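Local coordinates for WbbM protein (Klebsiella pneumoniae, PDB 6U4B), which is a bifunctional O-antigen polymerase of trimeric assembly that probably builds the polysaccharide with two glycosyltransferase modules, one of them a magnesium-binding family 8 module, at residues D408-A413 with K557-A562. Numbering follows the deposited sequence.
Sequences DTVVKA and KMIHYA. With MG (magnesium ion), chain C.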
ATOM      1  N   ASP A 408      21.041   9.792  -2.598  1.00 40.96           N
ATOM      2  CA  ASP A 408      20.022  10.368  -3.477  1.00 42.95           C
ATOM      3  C   ASP A 408      19.806   9.510  -4.720  1.00 41.14           C
ATOM      4  O   ASP A 408      19.798   9.994  -5.853  1.00 41.46           O
ATOM      5  CB  ASP A 408      20.399  11.797  -3.848  1.00 46.48           C
ATOM      6  CG  ASP A 408      21.773  11.894  -4.482  1.00 48.28           C
ATOM      7  OD1 ASP A 408      22.530  10.900  -4.427  1.00 47.33           O
ATOM      8  OD2 ASP A 408      22.093  12.964  -5.041  1.00 51.05           O
ATOM      9  N   THR A 409      19.635   8.206  -4.504  1.00 37.29           N
ATOM     10  CA  THR A 409      19.439   7.252  -5.585  1.00 40.86           C
ATOM     11  C   THR A 409      18.291   6.312  -5.238  1.00 41.22           C
ATOM     12  O   THR A 409      17.857   6.221  -4.088  1.00 41.69           O
ATOM     13  CB  THR A 409      20.703   6.419  -5.848  1.00 38.05           C
ATOM     14  OG1 THR A 409      20.973   5.596  -4.706  1.00 34.47           O
ATOM     15  CG2 THR A 409      21.910   7.317  -6.120  1.00 37.36           C
ATOM     16  N   VAL A 410      17.800   5.612  -6.260  1.00 36.09           N
ATOM     17  CA  VAL A 410      16.993   4.411  -6.096  1.00 36.95           C
ATOM     18  C   VAL A 410      17.506   3.380  -7.090  1.00 35.83           C
ATOM     19  O   VAL A 410      17.900   3.728  -8.208  1.00 35.56           O
ATOM     20  CB  VAL A 410      15.479   4.663  -6.305  1.00 42.73           C
ATOM     21  CG1 VAL A 410      14.922   5.599  -5.238  1.00 43.78           C
ATOM     22  CG2 VAL A 410      15.192   5.199  -7.702  1.00 41.64           C
ATOM     23  N   VAL A 411      17.522   2.116  -6.682  1.00 33.19           N
ATOM     24  CA  VAL A 411      17.966   1.042  -7.559  1.00 33.78           C
ATOM     25  C   VAL A 411      16.753   0.420  -8.233  1.00 36.26           C
ATOM     26  O   VAL A 411      15.638   0.424  -7.695  1.00 34.31           O
ATOM     27  CB  VAL A 411      18.790  -0.020  -6.801  1.00 30.85           C
ATOM     28  CG1 VAL A 411      19.960   0.638  -6.080  1.00 33.55           C
ATOM     29  CG2 VAL A 411      17.915  -0.788  -5.830  1.00 33.54           C
ATOM     30  N   LYS A 412      16.971  -0.101  -9.440  1.00 41.03           N
ATOM     31  CA  LYS A 412      15.957  -0.845 -10.177  1.00 45.60           C
ATOM     32  C   LYS A 412      16.370  -2.293 -10.392  1.00 47.74           C
ATOM     33  O   LYS A 412      15.760  -2.989 -11.213  1.00 48.00           O
ATOM     34  CB  LYS A 412      15.676  -0.177 -11.527  1.00 46.99           C
ATOM     35  CG  LYS A 412      15.396   1.315 -11.442  1.00 54.74           C
ATOM     36  CD  LYS A 412      13.981   1.595 -10.964  1.00 57.11           C
ATOM     37  CE  LYS A 412      12.960   1.158 -11.999  1.00 58.80           C
ATOM     38  NZ  LYS A 412      11.584   1.582 -11.629  1.00 58.56           N
ATOM     39  N   ALA A 413      17.391  -2.765  -9.678  1.00 44.51           N
ATOM     40  CA  ALA A 413      17.926  -4.098  -9.891  1.00 43.17           C
ATOM     41  C   ALA A 413      18.608  -4.573  -8.618  1.00 42.57           C
ATOM     42  O   ALA A 413      18.832  -3.805  -7.678  1.00 40.21           O
ATOM     43  CB  ALA A 413      18.906  -4.125 -11.072  1.00 42.81           C
ATOM     44  N   LYS A 557      19.513   0.618 -14.118  1.00 41.39           N
ATOM     45  CA  LYS A 557      19.654  -0.247 -12.957  1.00 43.51           C
ATOM     46  C   LYS A 557      19.815   0.535 -11.663  1.00 39.85           C
ATOM     47  O   LYS A 557      19.512   0.000 -10.589  1.00 41.53           O
ATOM     48  CB  LYS A 557      20.833  -1.207 -13.150  1.00 44.90           C
ATOM     49  CG  LYS A 557      20.591  -2.196 -14.281  1.00 47.32           C
ATOM     50  CD  LYS A 557      21.628  -3.300 -14.330  1.00 49.31           C
ATOM     51  CE  LYS A 557      21.235  -4.356 -15.354  1.00 52.52           C
ATOM     52  NZ  LYS A 557      22.315  -5.352 -15.590  1.00 57.11           N
ATOM     53  N   MET A 558      20.265   1.787 -11.748  1.00 42.58           N
ATOM     54  CA  MET A 558      20.239   2.706 -10.619  1.00 42.05           C
ATOM     55  C   MET A 558      19.984   4.101 -11.164  1.00 41.90           C
ATOM     56  O   MET A 558      20.614   4.509 -12.143  1.00 38.59           O
ATOM     57  CB  MET A 558      21.547   2.664  -9.816  1.00 40.61           C
ATOM     58  CG  MET A 558      21.609   3.661  -8.659  1.00 36.99           C
ATOM     59  SD  MET A 558      22.179   5.316  -9.118  1.00 43.60           S
ATOM     60  CE  MET A 558      23.947   5.166  -8.849  1.00 45.27           C
ATOM     61  N   ILE A 559      19.071   4.821 -10.525  1.00 37.33           N
ATOM     62  CA  ILE A 559      18.709   6.176 -10.916  1.00 37.80           C
ATOM     63  C   ILE A 559      19.338   7.133  -9.915  1.00 41.01           C
ATOM     64  O   ILE A 559      19.129   7.000  -8.705  1.00 37.34           O
ATOM     65  CB  ILE A 559      17.185   6.351 -10.971  1.00 41.16           C
ATOM     66  CG1 ILE A 559      16.588   5.404 -12.012  1.00 40.32           C
ATOM     67  CG2 ILE A 559      16.824   7.797 -11.266  1.00 42.98           C
ATOM     68  CD1 ILE A 559      15.089   5.218 -11.893  1.00 42.18           C
ATOM     69  N   HIS A 560      20.114   8.090 -10.411  1.00 38.40           N
ATOM     70  CA  HIS A 560      20.843   9.029  -9.569  1.00 39.86           C
ATOM     71  C   HIS A 560      20.167  10.391  -9.668  1.00 41.71           C
ATOM     72  O   HIS A 560      20.216  11.042 -10.717  1.00 43.11           O
ATOM     73  CB  HIS A 560      22.309   9.107  -9.989  1.00 46.54           C
ATOM     74  CG  HIS A 560      23.198   9.734  -8.962  1.00 55.46           C
ATOM     75  ND1 HIS A 560      24.568   9.796  -9.099  1.00 57.95           N
ATOM     76  CD2 HIS A 560      22.911  10.325  -7.777  1.00 55.95           C
ATOM     77  CE1 HIS A 560      25.087  10.397  -8.043  1.00 58.76           C
ATOM     78  NE2 HIS A 560      24.103  10.728  -7.227  1.00 60.19           N
ATOM     79  N   TYR A 561      19.550  10.830  -8.570  1.00 43.64           N
ATOM     80  CA  TYR A 561      18.920  12.143  -8.545  1.00 48.91           C
ATOM     81  C   TYR A 561      19.930  13.220  -8.175  1.00 56.27           C
ATOM     82  O   TYR A 561      19.667  14.061  -7.309  1.00 56.71           O
ATOM     83  CB  TYR A 561      17.739  12.156  -7.580  1.00 48.06           C
ATOM     84  CG  TYR A 561      16.698  11.126  -7.926  1.00 46.64           C
ATOM     85  CD1 TYR A 561      16.695   9.885  -7.307  1.00 42.67           C
ATOM     86  CD2 TYR A 561      15.739  11.376  -8.898  1.00 44.34           C
ATOM     87  CE1 TYR A 561      15.754   8.931  -7.630  1.00 38.74           C
ATOM     88  CE2 TYR A 561      14.792  10.430  -9.228  1.00 45.05           C
ATOM     89  CZ  TYR A 561      14.806   9.209  -8.589  1.00 44.00           C
ATOM     90  OH  TYR A 561      13.869   8.260  -8.910  1.00 41.76           O
ATOM     91  N   ALA A 562      21.082  13.205  -8.837  1.00 63.86           N
ATOM     92  CA  ALA A 562      22.110  14.193  -8.555  1.00 71.89           C
ATOM     93  C   ALA A 562      21.693  15.559  -9.077  1.00 79.46           C
ATOM     94  O   ALA A 562      21.200  15.693 -10.200  1.00 77.58           O
ATOM     95  CB  ALA A 562      23.440  13.773  -9.175  1.00 69.86           C
TER
HETATM   96 MG    MG C 602      24.539  11.836  -5.547  1.00 35.94          MG
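Asp408 and His560 meet at a magnesium ion, His560 from the end of strand 558-560 and Asp408 from the residue just before strand 409-411. With Asp406 they form the metal site of a GT-A glycosyltransferase domain, in which Asp406 and Asp408 make up the DXD motif. The metal lies 2.1 Å from His560 NE2; Asp408 approaches it with two oxygens, long and lopsided, OD1 at 2.5 Å and the looser OD2 at 2.7 Å. The carboxylate plane stands 82° from the imidazole, with OD1 at the ring's edge. A hard, charged carboxylate suits magnesium, while NE2 completes the site as a softer ligand. His560 CG lies anti to its backbone N (chi1 -164°), swinging the ring toward the metal, and Ala562 CB covers one face. Asn526 OD1 takes the hydrogen from ND1, which leaves NE2 for the ion.

Behind the site, strands 409-411 and 558-560 pair antiparallel. Val410 and Ile559 form the hydrogen-bonded pair, with Ile559 N to Val410 O at 2.8 Å and nearly straight. Tyr561 N extends the ladder to Asp408 O, tying down the backbone beside both ligands. Alongside His560, Thr409 CG2 meets the imidazole obliquely at CD2 (3.6 Å), while Thr409 OG1 bonds to Asp406 O. The Met558 chain, bent at chi2 (-86°), brings SD against the same methyl. The beta-branched residues suit extended strands. Val410 and Ile559 point to the other face, where the ring of Tyr561, from just beyond the strand, packs beside them toward helix 576-583. There Tyr561 OH bonds to Phe575 O, and Val410 CG2 sits at the phenol's edge, 3.8 Å from Tyr561 CE1.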